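Local coordinates for KaiC-like domain-containing protein (Pyrococcus horikoshii, PDB 3BS4) that is of unknown function but belongs to the KaiC-like proteins and holds a peptide of unidentified origin, at residues 27-32 with 211-216; 55-60 with 146-151; 156-161 with 194-199. All coordinates share one frame; numbering follows the deposited sequence. Where two conformers were deposited one is given.

Contact 1 (27-32 with 211-216)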
ATOM      1  N   GLU A  27       9.783   5.417  -1.067  1.00 14.81           N
ATOM      2  CA  GLU A  27       9.973   6.685  -1.791  1.00 16.15           C
ATOM      3  C   GLU A  27      10.981   7.484  -0.962  1.00 16.29           C
ATOM      4  O   GLU A  27      10.602   8.122   0.023  1.00 17.11           O
ATOM      5  CB  GLU A  27       8.641   7.441  -1.958  1.00 15.69           C
ATOM      6  CG  GLU A  27       8.819   8.768  -2.719  1.00 18.85           C
ATOM      7  CD  GLU A  27       7.606   9.696  -2.666  1.00 19.41           C
ATOM      8  OE1 GLU A  27       7.338  10.254  -1.573  1.00 25.15           O
ATOM      9  OE2 GLU A  27       6.938   9.922  -3.710  1.00 19.91           O
ATOM     10  N   GLU A  28      12.259   7.403  -1.319  1.00 17.52           N
ATOM     11  CA  GLU A  28      13.315   7.985  -0.473  1.00 18.79           C
ATOM     12  C   GLU A  28      13.243   9.525  -0.387  1.00 19.45           C
ATOM     13  O   GLU A  28      13.567  10.131   0.656  1.00 19.88           O
ATOM     14  CB  GLU A  28      14.683   7.521  -0.957  1.00 19.69           C
ATOM     15  CG  GLU A  28      15.822   7.880  -0.024  1.00 22.36           C
ATOM     16  CD  GLU A  28      17.136   7.352  -0.548  1.00 26.74           C
ATOM     17  OE1 GLU A  28      17.534   7.739  -1.668  1.00 26.78           O
ATOM     18  OE2 GLU A  28      17.759   6.535   0.159  1.00 29.74           O
ATOM     19  N   ASP A  29      12.843  10.153  -1.487  1.00 19.43           N
ATOM     20  CA  ASP A  29      12.610  11.603  -1.498  1.00 20.23           C
ATOM     21  C   ASP A  29      11.358  11.959  -2.286  1.00 19.93           C
ATOM     22  O   ASP A  29      10.974  11.260  -3.239  1.00 20.66           O
ATOM     23  CB  ASP A  29      13.824  12.357  -2.034  1.00 20.68           C
ATOM     24  CG  ASP A  29      14.114  12.039  -3.481  1.00 21.58           C
ATOM     25  OD1 ASP A  29      14.994  11.187  -3.728  1.00 22.80           O
ATOM     26  OD2 ASP A  29      13.454  12.632  -4.361  1.00 24.05           O
ATOM     27  N   ALA A  30      10.717  13.064  -1.903  1.00 19.79           N
ATOM     28  CA  ALA A  30       9.445  13.420  -2.466  1.00 19.29           C
ATOM     29  C   ALA A  30       9.505  13.725  -3.955  1.00 18.95           C
ATOM     30  O   ALA A  30       8.558  13.432  -4.667  1.00 19.11           O
ATOM     31  CB  ALA A  30       8.805  14.615  -1.692  1.00 20.17           C
ATOM     32  N   SER A  31      10.619  14.296  -4.416  1.00 18.70           N
ATOM     33  CA  SER A  31      10.746  14.672  -5.827  1.00 19.17           C
ATOM     34  C   SER A  31      10.719  13.448  -6.728  1.00 18.79           C
ATOM     35  O   SER A  31      10.378  13.552  -7.895  1.00 19.31           O
ATOM     36  CB  SER A  31      12.039  15.470  -6.077  1.00 19.21           C
ATOM     37  OG  SER A  31      12.034  16.662  -5.305  1.00 22.00           O
ATOM     38  N   SER A  32      11.049  12.279  -6.186  1.00 18.98           N
ATOM     39  CA  SER A  32      11.072  11.072  -7.039  1.00 18.60           C
ATOM     40  C   SER A  32       9.689  10.660  -7.543  1.00 18.56           C
ATOM     41  O   SER A  32       9.580   9.922  -8.525  1.00 18.91           O
ATOM     42  CB  SER A  32      11.716   9.899  -6.299  1.00 19.34           C
ATOM     43  OG  SER A  32      10.858   9.403  -5.275  1.00 19.15           O
ATOM     44  N   THR A 211      12.649   4.377  -4.650  1.00 15.30           N
ATOM     45  CA  THR A 211      12.732   5.442  -5.660  1.00 16.31           C
ATOM     46  C   THR A 211      13.504   6.625  -5.103  1.00 16.86           C
ATOM     47  O   THR A 211      13.474   6.910  -3.901  1.00 16.37           O
ATOM     48  CB  THR A 211      11.352   5.907  -6.154  1.00 16.82           C
ATOM     49  OG1 THR A 211      10.643   6.579  -5.097  1.00 16.06           O
ATOM     50  CG2 THR A 211      10.533   4.724  -6.658  1.00 16.42           C
ATOM     51  N   ARG A 212      14.219   7.307  -5.987  1.00 17.25           N
ATOM     52  CA  ARG A 212      15.022   8.452  -5.567  1.00 18.75           C
ATOM     53  C   ARG A 212      15.309   9.343  -6.754  1.00 19.63           C
ATOM     54  O   ARG A 212      15.222   8.900  -7.895  1.00 19.86           O
ATOM     55  CB  ARG A 212      16.329   7.987  -4.946  1.00 20.01           C
ATOM     56  CG  ARG A 212      17.224   7.227  -5.912  1.00 21.52           C
ATOM     57  CD  ARG A 212      18.571   6.967  -5.285  1.00 27.59           C
ATOM     58  NE  ARG A 212      19.521   6.404  -6.244  1.00 30.75           N
ATOM     59  CZ  ARG A 212      20.635   5.769  -5.891  1.00 32.97           C
ATOM     60  NH1 ARG A 212      20.939   5.605  -4.610  1.00 34.58           N
ATOM     61  NH2 ARG A 212      21.447   5.289  -6.825  1.00 34.93           N
ATOM     62  N   SER A 213      15.656  10.592  -6.460  1.00 20.23           N
ATOM     63  CA  SER A 213      15.936  11.607  -7.469  1.00 21.09           C
ATOM     64  C   SER A 213      17.418  11.957  -7.465  1.00 22.21           C
ATOM     65  O   SER A 213      18.085  11.873  -6.432  1.00 22.31           O
ATOM     66  CB  SER A 213      15.152  12.890  -7.145  1.00 21.30           C
ATOM     67  OG  SER A 213      13.755  12.643  -7.048  1.00 24.07           O
ATOM     68  N   SER A 214      17.914  12.357  -8.630  1.00 23.21           N
ATOM     69  CA  SER A 214      19.265  12.867  -8.776  1.00 25.78           C
ATOM     70  C   SER A 214      19.116  14.199  -9.510  1.00 26.59           C
ATOM     71  O   SER A 214      18.431  14.285 -10.530  1.00 25.70           O
ATOM     72  CB  SER A 214      20.108  11.864  -9.585  1.00 25.85           C
ATOM     73  OG  SER A 214      21.363  12.399  -9.981  1.00 32.89           O
ATOM     74  N   LEU A 215      19.745  15.237  -8.973  1.00 28.54           N
ATOM     75  CA  LEU A 215      19.758  16.532  -9.610  1.00 30.49           C
ATOM     76  C   LEU A 215      20.866  16.548 -10.648  1.00 30.84           C
ATOM     77  O   LEU A 215      22.052  16.387 -10.321  1.00 32.57           O
ATOM     78  CB  LEU A 215      20.022  17.633  -8.588  1.00 31.56           C
ATOM     79  CG  LEU A 215      20.273  18.970  -9.270  1.00 32.99           C
ATOM     80  CD1 LEU A 215      18.949  19.497  -9.809  1.00 35.32           C
ATOM     81  CD2 LEU A 215      20.935  19.957  -8.320  1.00 34.64           C
ATOM     82  N   GLY A 216      20.479  16.716 -11.900  1.00 30.30           N
ATOM     83  CA  GLY A 216      21.444  16.839 -12.970  1.00 29.32           C
ATOM     84  C   GLY A 216      21.534  18.279 -13.421  1.00 28.60           C
ATOM     85  O   GLY A 216      20.653  19.095 -13.155  1.00 26.56           O
TER
HETATM   86  O   HOH W   1      19.929   6.654  -2.283  1.00 42.91           O

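Contact 2 (55-60 with 146-151)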
ATOM      1  N   PHE A  55      -5.487   0.967   3.601  1.00 16.13           N
ATOM      2  CA  PHE A  55      -5.305   1.538   4.940  1.00 16.27           C
ATOM      3  C   PHE A  55      -4.834   2.952   4.717  1.00 15.84           C
ATOM      4  O   PHE A  55      -3.681   3.186   4.349  1.00 15.58           O
ATOM      5  CB  PHE A  55      -4.297   0.702   5.734  1.00 16.60           C
ATOM      6  CG  PHE A  55      -4.721  -0.733   5.847  1.00 18.54           C
ATOM      7  CD1 PHE A  55      -5.590  -1.127   6.867  1.00 23.10           C
ATOM      8  CD2 PHE A  55      -4.343  -1.649   4.880  1.00 20.63           C
ATOM      9  CE1 PHE A  55      -6.019  -2.456   6.958  1.00 25.36           C
ATOM     10  CE2 PHE A  55      -4.773  -2.970   4.945  1.00 24.57           C
ATOM     11  CZ  PHE A  55      -5.615  -3.371   5.996  1.00 24.66           C
ATOM     12  N   SER A  56      -5.760   3.895   4.880  1.00 15.00           N
ATOM     13  CA  SER A  56      -5.489   5.283   4.515  1.00 14.90           C
ATOM     14  C   SER A  56      -5.009   6.015   5.750  1.00 15.34           C
ATOM     15  O   SER A  56      -5.805   6.528   6.521  1.00 16.10           O
ATOM     16  CB  SER A  56      -6.750   5.914   3.939  1.00 15.30           C
ATOM     17  OG  SER A  56      -6.447   7.197   3.446  1.00 15.56           O
ATOM     18  N   ILE A  57      -3.688   5.987   5.949  1.00 14.76           N
ATOM     19  CA  ILE A  57      -3.053   6.373   7.205  1.00 14.79           C
ATOM     20  C   ILE A  57      -2.624   7.840   7.190  1.00 15.16           C
ATOM     21  O   ILE A  57      -2.777   8.548   8.190  1.00 15.89           O
ATOM     22  CB  ILE A  57      -1.796   5.483   7.440  1.00 14.41           C
ATOM     23  CG1 ILE A  57      -2.189   3.987   7.572  1.00 14.72           C
ATOM     24  CG2 ILE A  57      -0.971   5.955   8.656  1.00 14.32           C
ATOM     25  CD1 ILE A  57      -1.114   3.014   7.072  1.00 14.53           C
ATOM     26  N   SER A  58      -2.081   8.283   6.057  1.00 14.44           N
ATOM     27  CA  SER A  58      -1.312   9.525   6.017  1.00 14.91           C
ATOM     28  C   SER A  58      -2.050  10.752   5.510  1.00 15.66           C
ATOM     29  O   SER A  58      -1.591  11.881   5.783  1.00 15.85           O
ATOM     30  CB  SER A  58      -0.044   9.343   5.181  1.00 15.11           C
ATOM     31  OG  SER A  58       0.870   8.494   5.831  1.00 16.47           O
ATOM     32  N   TYR A  59      -3.137  10.540   4.756  1.00 15.46           N
ATOM     33  CA  TYR A  59      -3.816  11.639   4.052  1.00 16.27           C
ATOM     34  C   TYR A  59      -5.299  11.663   4.362  1.00 16.98           C
ATOM     35  O   TYR A  59      -5.919  10.606   4.533  1.00 16.49           O
ATOM     36  CB  TYR A  59      -3.597  11.542   2.517  1.00 17.20           C
ATOM     37  CG  TYR A  59      -2.132  11.521   2.189  1.00 17.93           C
ATOM     38  CD1 TYR A  59      -1.369  12.682   2.325  1.00 19.32           C
ATOM     39  CD2 TYR A  59      -1.483  10.326   1.863  1.00 19.52           C
ATOM     40  CE1 TYR A  59      -0.012  12.682   2.089  1.00 20.80           C
ATOM     41  CE2 TYR A  59      -0.119  10.309   1.630  1.00 18.92           C
ATOM     42  CZ  TYR A  59       0.609  11.496   1.749  1.00 20.98           C
ATOM     43  OH  TYR A  59       1.973  11.548   1.536  1.00 23.80           O
ATOM     44  N   PRO A  60      -5.873  12.876   4.403  1.00 17.76           N
ATOM     45  CA  PRO A  60      -7.324  12.993   4.529  1.00 18.87           C
ATOM     46  C   PRO A  60      -8.005  12.254   3.385  1.00 19.46           C
ATOM     47  O   PRO A  60      -7.511  12.256   2.262  1.00 18.66           O
ATOM     48  CB  PRO A  60      -7.580  14.491   4.376  1.00 18.81           C
ATOM     49  CG  PRO A  60      -6.265  15.174   4.637  1.00 20.31           C
ATOM     50  CD  PRO A  60      -5.189  14.180   4.323  1.00 18.55           C
ATOM     51  N   ILE A 146      -1.053   3.420   2.903  1.00 14.66           N
ATOM     52  CA  ILE A 146      -0.564   4.712   2.453  0.50 14.55           C
ATOM     53  C   ILE A 146      -0.649   5.715   3.608  1.00 14.05           C
ATOM     54  O   ILE A 146      -1.708   6.280   3.874  1.00 13.68           O
ATOM     55  CB  ILE A 146      -1.353   5.246   1.233  0.50 14.89           C
ATOM     56  CG1 ILE A 146      -1.476   4.169   0.138  0.50 15.85           C
ATOM     57  CG2 ILE A 146      -0.687   6.510   0.697  0.50 15.23           C
ATOM     58  CD1 ILE A 146      -2.475   4.487  -0.965  0.50 15.33           C
ATOM     59  N   SER A 147       0.451   5.913   4.334  1.00 13.96           N
ATOM     60  CA  SER A 147       1.723   5.230   4.194  1.00 13.70           C
ATOM     61  C   SER A 147       2.282   4.855   5.540  1.00 14.23           C
ATOM     62  O   SER A 147       1.816   5.365   6.573  1.00 14.72           O
ATOM     63  CB  SER A 147       2.750   6.275   3.693  1.00 14.58           C
ATOM     64  OG  SER A 147       2.337   6.818   2.441  1.00 16.79           O
ATOM     65  N   MET A 148       3.186   3.889   5.594  1.00 14.52           N
ATOM     66  CA  MET A 148       3.411   3.123   6.803  1.00 14.94           C
ATOM     67  C   MET A 148       4.294   4.139   7.603  1.00 15.18           C
ATOM     68  O   MET A 148       4.346   4.133   8.843  1.00 15.13           O
ATOM     69  CB  MET A 148       4.254   1.887   6.510  1.00 14.66           C
ATOM     70  CG  MET A 148       3.443   0.733   5.914  1.00 15.79           C
ATOM     71  SD  MET A 148       2.161   0.100   7.036  1.00  6.98           S
ATOM     72  CE  MET A 148       3.252  -0.660   8.286  1.00 16.30           C
ATOM     73  N   SER A 149       4.978   5.046   6.890  1.00 15.66           N
ATOM     74  CA  SER A 149       5.761   6.115   7.525  1.00 16.00           C
ATOM     75  C   SER A 149       4.881   7.068   8.351  1.00 16.05           C
ATOM     76  O   SER A 149       5.365   7.749   9.268  1.00 17.10           O
ATOM     77  CB  SER A 149       6.586   6.885   6.457  1.00 15.62           C
ATOM     78  OG  SER A 149       5.766   7.240   5.347  1.00 15.33           O
ATOM     79  N   GLY A 150       3.580   7.098   8.049  1.00 15.35           N
ATOM     80  CA  GLY A 150       2.635   7.936   8.787  1.00 15.06           C
ATOM     81  C   GLY A 150       2.526   7.589  10.261  1.00 15.08           C
ATOM     82  O   GLY A 150       2.156   8.445  11.075  1.00 15.89           O
ATOM     83  N   TYR A 151       2.822   6.340  10.626  1.00 14.73           N
ATOM     84  CA  TYR A 151       2.714   5.944  12.040  1.00 14.70           C
ATOM     85  C   TYR A 151       3.653   6.740  12.935  1.00 15.66           C
ATOM     86  O   TYR A 151       3.382   6.879  14.107  1.00 16.24           O
ATOM     87  CB  TYR A 151       2.936   4.442  12.208  1.00 14.92           C
ATOM     88  CG  TYR A 151       1.780   3.655  11.653  1.00 13.53           C
ATOM     89  CD1 TYR A 151       0.493   3.846  12.158  1.00 15.00           C
ATOM     90  CD2 TYR A 151       1.967   2.737  10.602  1.00 13.84           C
ATOM     91  CE1 TYR A 151      -0.596   3.136  11.647  1.00 15.08           C
ATOM     92  CE2 TYR A 151       0.867   2.027  10.078  1.00 14.02           C
ATOM     93  CZ  TYR A 151      -0.393   2.232  10.612  1.00 15.52           C
ATOM     94  OH  TYR A 151      -1.500   1.565  10.115  1.00 15.89           O
TER
HETATM   95  O   HOH W   2      -3.770   8.131   3.209  1.00 15.72           O

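Contact 3 (156-161 with 194-199)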
ATOM      1  N   THR A 156       5.909   6.683  18.823  1.00 20.21           N
ATOM      2  CA  THR A 156       7.365   6.786  18.858  1.00 20.25           C
ATOM      3  C   THR A 156       7.998   5.691  17.985  1.00 20.64           C
ATOM      4  O   THR A 156       7.319   4.726  17.612  1.00 19.55           O
ATOM      5  CB  THR A 156       7.895   6.672  20.310  1.00 21.20           C
ATOM      6  OG1 THR A 156       7.725   5.330  20.774  1.00 21.47           O
ATOM      7  CG2 THR A 156       7.143   7.627  21.234  1.00 22.14           C
ATOM      8  N   PRO A 157       9.282   5.834  17.623  1.00 20.24           N
ATOM      9  CA  PRO A 157       9.924   4.729  16.919  1.00 20.85           C
ATOM     10  C   PRO A 157       9.845   3.384  17.667  1.00 21.01           C
ATOM     11  O   PRO A 157       9.595   2.344  17.057  1.00 20.41           O
ATOM     12  CB  PRO A 157      11.375   5.211  16.759  1.00 20.95           C
ATOM     13  CG  PRO A 157      11.226   6.727  16.721  1.00 21.05           C
ATOM     14  CD  PRO A 157      10.177   7.008  17.742  1.00 21.05           C
ATOM     15  N   GLU A 158      10.044   3.420  18.981  1.00 21.99           N
ATOM     16  CA  GLU A 158       9.986   2.227  19.801  1.00 22.74           C
ATOM     17  C   GLU A 158       8.587   1.599  19.745  1.00 21.73           C
ATOM     18  O   GLU A 158       8.442   0.382  19.559  1.00 21.66           O
ATOM     19  CB  GLU A 158      10.356   2.600  21.233  1.00 23.36           C
ATOM     20  CG  GLU A 158      11.841   2.969  21.392  1.00 28.89           C
ATOM     21  CD  GLU A 158      12.232   4.395  20.930  1.00 32.75           C
ATOM     22  OE1 GLU A 158      11.361   5.265  20.644  1.00 31.53           O
ATOM     23  OE2 GLU A 158      13.464   4.639  20.882  1.00 36.90           O
ATOM     24  N   GLU A 159       7.565   2.448  19.874  1.00 20.28           N
ATOM     25  CA  GLU A 159       6.170   2.016  19.772  1.00 20.32           C
ATOM     26  C   GLU A 159       5.865   1.441  18.399  1.00 18.96           C
ATOM     27  O   GLU A 159       5.164   0.431  18.292  1.00 18.09           O
ATOM     28  CB  GLU A 159       5.216   3.180  20.071  1.00 20.23           C
ATOM     29  CG  GLU A 159       5.108   3.512  21.557  1.00 22.23           C
ATOM     30  CD  GLU A 159       4.466   4.864  21.850  1.00 23.95           C
ATOM     31  OE1 GLU A 159       4.223   5.673  20.922  1.00 24.79           O
ATOM     32  OE2 GLU A 159       4.209   5.144  23.053  1.00 28.96           O
ATOM     33  N   THR A 160       6.395   2.081  17.356  1.00 17.25           N
ATOM     34  CA  THR A 160       6.148   1.624  15.981  1.00 16.92           C
ATOM     35  C   THR A 160       6.794   0.263  15.752  1.00 17.28           C
ATOM     36  O   THR A 160       6.198  -0.626  15.152  1.00 16.47           O
ATOM     37  CB  THR A 160       6.644   2.675  14.961  1.00 16.57           C
ATOM     38  OG1 THR A 160       6.036   3.940  15.267  1.00 16.50           O
ATOM     39  CG2 THR A 160       6.300   2.264  13.536  1.00 18.47           C
ATOM     40  N   LEU A 161       7.999   0.074  16.287  1.00 17.61           N
ATOM     41  CA  LEU A 161       8.664  -1.216  16.147  1.00 17.40           C
ATOM     42  C   LEU A 161       7.890  -2.327  16.837  1.00 17.70           C
ATOM     43  O   LEU A 161       7.756  -3.419  16.287  1.00 17.94           O
ATOM     44  CB  LEU A 161      10.101  -1.124  16.676  1.00 17.73           C
ATOM     45  CG  LEU A 161      11.029  -0.359  15.713  1.00 17.70           C
ATOM     46  CD1 LEU A 161      12.283   0.160  16.407  1.00 19.55           C
ATOM     47  CD2 LEU A 161      11.410  -1.213  14.502  1.00 19.06           C
ATOM     48  N   ASP A 194      13.082   7.389  10.300  1.00 23.08           N
ATOM     49  CA  ASP A 194      13.716   6.587  11.354  1.00 23.03           C
ATOM     50  C   ASP A 194      14.325   5.338  10.756  1.00 22.51           C
ATOM     51  O   ASP A 194      13.615   4.477  10.245  1.00 21.96           O
ATOM     52  CB  ASP A 194      12.728   6.207  12.455  1.00 23.10           C
ATOM     53  CG  ASP A 194      13.417   5.533  13.637  1.00 26.03           C
ATOM     54  OD1 ASP A 194      13.820   6.247  14.581  1.00 26.57           O
ATOM     55  OD2 ASP A 194      13.614   4.295  13.593  1.00 26.82           O
ATOM     56  N   LYS A 195      15.647   5.230  10.836  1.00 22.19           N
ATOM     57  CA  LYS A 195      16.343   4.138  10.172  1.00 22.78           C
ATOM     58  C   LYS A 195      16.015   2.777  10.768  1.00 21.84           C
ATOM     59  O   LYS A 195      15.978   1.767  10.040  1.00 20.87           O
ATOM     60  CB  LYS A 195      17.852   4.370  10.173  1.00 23.43           C
ATOM     61  CG  LYS A 195      18.301   5.587   9.348  1.00 27.63           C
ATOM     62  CD  LYS A 195      19.781   5.502   8.958  1.00 34.32           C
ATOM     63  CE  LYS A 195      20.706   5.403  10.173  1.00 38.27           C
ATOM     64  NZ  LYS A 195      21.994   4.721   9.821  1.00 41.45           N
ATOM     65  N   ARG A 196      15.785   2.734  12.086  1.00 21.28           N
ATOM     66  CA  ARG A 196      15.446   1.462  12.737  1.00 20.48           C
ATOM     67  C   ARG A 196      14.102   0.938  12.278  1.00 19.73           C
ATOM     68  O   ARG A 196      13.941  -0.260  12.035  1.00 19.47           O
ATOM     69  CB  ARG A 196      15.441   1.581  14.257  1.00 22.02           C
ATOM     70  CG  ARG A 196      16.821   1.753  14.840  1.00 24.04           C
ATOM     71  CD  ARG A 196      16.782   1.550  16.348  1.00 28.76           C
ATOM     72  NE  ARG A 196      15.914   2.531  16.990  1.00 31.51           N
ATOM     73  CZ  ARG A 196      15.337   2.361  18.175  1.00 34.79           C
ATOM     74  NH1 ARG A 196      15.522   1.240  18.866  1.00 36.91           N
ATOM     75  NH2 ARG A 196      14.565   3.315  18.666  1.00 35.82           N
ATOM     76  N   VAL A 197      13.121   1.821  12.183  1.00 18.61           N
ATOM     77  CA  VAL A 197      11.799   1.373  11.730  1.00 17.99           C
ATOM     78  C   VAL A 197      11.866   0.963  10.257  1.00 18.37           C
ATOM     79  O   VAL A 197      11.275  -0.040   9.835  1.00 17.56           O
ATOM     80  CB  VAL A 197      10.696   2.437  11.955  1.00 18.13           C
ATOM     81  CG1 VAL A 197       9.346   1.883  11.474  1.00 18.32           C
ATOM     82  CG2 VAL A 197      10.640   2.873  13.427  1.00 19.92           C
ATOM     83  N   LEU A 198      12.608   1.731   9.464  1.00 18.44           N
ATOM     84  CA  LEU A 198      12.798   1.382   8.070  1.00 19.28           C
ATOM     85  C   LEU A 198      13.486   0.028   7.911  1.00 19.39           C
ATOM     86  O   LEU A 198      13.153  -0.746   7.023  1.00 19.67           O
ATOM     87  CB  LEU A 198      13.599   2.488   7.388  1.00 19.23           C
ATOM     88  CG  LEU A 198      13.625   2.633   5.879  1.00 21.53           C
ATOM     89  CD1 LEU A 198      12.242   2.603   5.228  1.00 20.93           C
ATOM     90  CD2 LEU A 198      14.349   3.957   5.579  1.00 20.55           C
ATOM     91  N   LEU A 199      14.433  -0.282   8.800  1.00 19.51           N
ATOM     92  CA  LEU A 199      15.078  -1.594   8.797  1.00 20.01           C
ATOM     93  C   LEU A 199      14.062  -2.724   8.995  1.00 18.90           C
ATOM     94  O   LEU A 199      14.119  -3.749   8.321  1.00 19.35           O
ATOM     95  CB  LEU A 199      16.105  -1.649   9.924  1.00 21.66           C
ATOM     96  CG  LEU A 199      17.377  -2.466   9.796  1.00 24.46           C
ATOM     97  CD1 LEU A 199      18.123  -2.188   8.469  1.00 24.99           C
ATOM     98  CD2 LEU A 199      18.270  -2.165  11.010  1.00 22.87           C
TER

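Contact 1 (27-32 with 211-216)
Ser32 OG sits at the middle of a relay of oxygens: it accepts from Thr211 OG1 at 2.8 Å and gives its own proton to Asp29 O, also at 2.8 Å. That carbonyl takes a second bond from Ser32 N, so the turn 29-32 is closed by backbone and side chain together, and Thr211 reaches it from the neighbouring strand. The loop leads from strand 22-27 into helix 34-47, the place taken by the P-loop in RecA-like ATPases, to which KaiC domains belong. Asp29 supplies the second grip. Its CG is folded between the backbone N and the carbonyl carbon (chi1 64°), which brings the carboxylate to Ser213 with both oxygens engaged. OD1 of Asp29 receives Ser213 N at 2.9 Å, and OD2 of Asp29 receives Ser213 OG at 2.7 Å, each through its syn lone pair. Where the loop begins, the parallel pairing of Glu27 with Thr211 ends in the bond from Glu28 N to Thr211 O, 2.9 Å long. Glu28 and Arg212 then run side by side in the same direction without direct charge contact. Water 1 lies between them, donating to Glu28 OE1 at 2.7 Å and accepting from Arg212 NH1 at the guanidinium edge. Farther out, Glu28 OE2 forms a salt bridge with Lys210, and Glu27 OE2 accepts from Lys35 N. The two-pronged hold on Ser213 fixes the rotation of the Asp29 carboxylate and ties the loop to strand 207-216.

Contact 2 (55-60 with 146-151)
Ile146 O is the hub where strand 51-56 gives way to a loop beside strand 141-146, two neighbouring parallel strands of the RecA-like sheet. Ile57 N reaches this oxygen at 2.9 Å from above the carbonyl plane, 44° out of it, whereas Ser58 N, at 3.0 Å from Ile146 O, lies in the plane on a lone pair. Water 2 gives Ile146 O a third donor at 2.8 Å; it also donates to Ser56 OG and accepts from Tyr59 N, tying the departing loop back to its strand. Just before this fork the regular parallel pairing is still present, with Ile146 N bonded to Phe55 O at 3.0 Å. The peptide that follows, between Ile146 and Ser147, is cis though no proline is involved, and the cis bond of RecA at the end of its Walker B strand offers a likely parallel. Ser147 N donates to Ser58 OG at 3.0 Å, so the serine hydroxyl fastens the chain immediately beyond the cis bond. The bare CA of Gly150 lets the 3-10 turn approach that hydroxyl closely.

Much of the apolar contact comes from Ile57, which crosses Tyr151 at about a right angle. With CG1 beside its backbone N (chi1 -62°), Ile57 sends its two branches to different parts of the tyrosine. CG2 makes a CH-pi contact over the ring face. Ile146 CG2 comes to the edge of the Tyr59 ring, 4.0 Å from Tyr59 CE2, these two side chains also crossing nearly perpendicularly. In the next shell, Tyr119 and a polar side chain of the bound peptide both hydrogen-bond to Tyr151 OH, while Glu190 accepts from the Ser147 and Tyr59 hydroxyls. Ile57 CD1 ends 3.4 Å from Tyr151 OH.

Contact 3 (156-161 with 194-199)
Pro157 brings the first turn of helix 157-173 against Asp194, the N-cap of helix 195-204, in a pair of nearly parallel helices whose segment axes differ by 9° and come within 9.6 Å. The first helix starts with the capping box of Thr156 and Glu159. This is side-by-side helix packing in an alpha/beta fold, with both helices starting at the same end. Pro157 CG touches Asp194 OD1 at 3.4 Å, the two side chains crossing at about a right angle. The other oxygen, Asp194 OD2, is occupied within its own helix, where its anti lone pair caps Val197 N.

Glu158 bends at chi2 (79°), carrying OE2 to the guanidinium edge of Arg196. The salt bridge there, from Arg196 NH2 to Glu158 OE2, is 2.8 Å long, but as a hydrogen bond it is weak. Thr160 turns inward with its methyl group: CG2 meets Val197 CG1 at 3.7 Å, while Thr160 OG1 donates back to Thr156 O. Val197 in turn rests on Trp189 of strand 184-190, linking the pair to the sheet.

Leu161 fills the groove between Arg196 and Val197. Its CG packs on Val197 CG2, and CD1 lies over the centre of the Arg196 guanidinium face, so the cation is flanked by a methyl group and a carboxylate. The remaining methyl, Leu161 CD2, lies 3.7 Å from Arg196 O.

All three contacts belong to one RecA-like alpha/beta framework. Contacts 1 and 2 reach the same central sheet but lie about 20 Å apart between centres; their nearest atoms stay about 6 Å apart. Contact 3 lies among the helices beside that sheet, about 15 Å from contact 2 between centres, and touches it where Thr160 OG1 comes 4.1 Å from Tyr151 O. About 22 Å separates the centres of contacts 1 and 3, although helix 195-204 leads directly into strand 207-216. Both other contacts are nested in the chain loop closed by contact 1. Contact 2 borders the bound peptide, through Phe55, Ile57, Met148 and Tyr151.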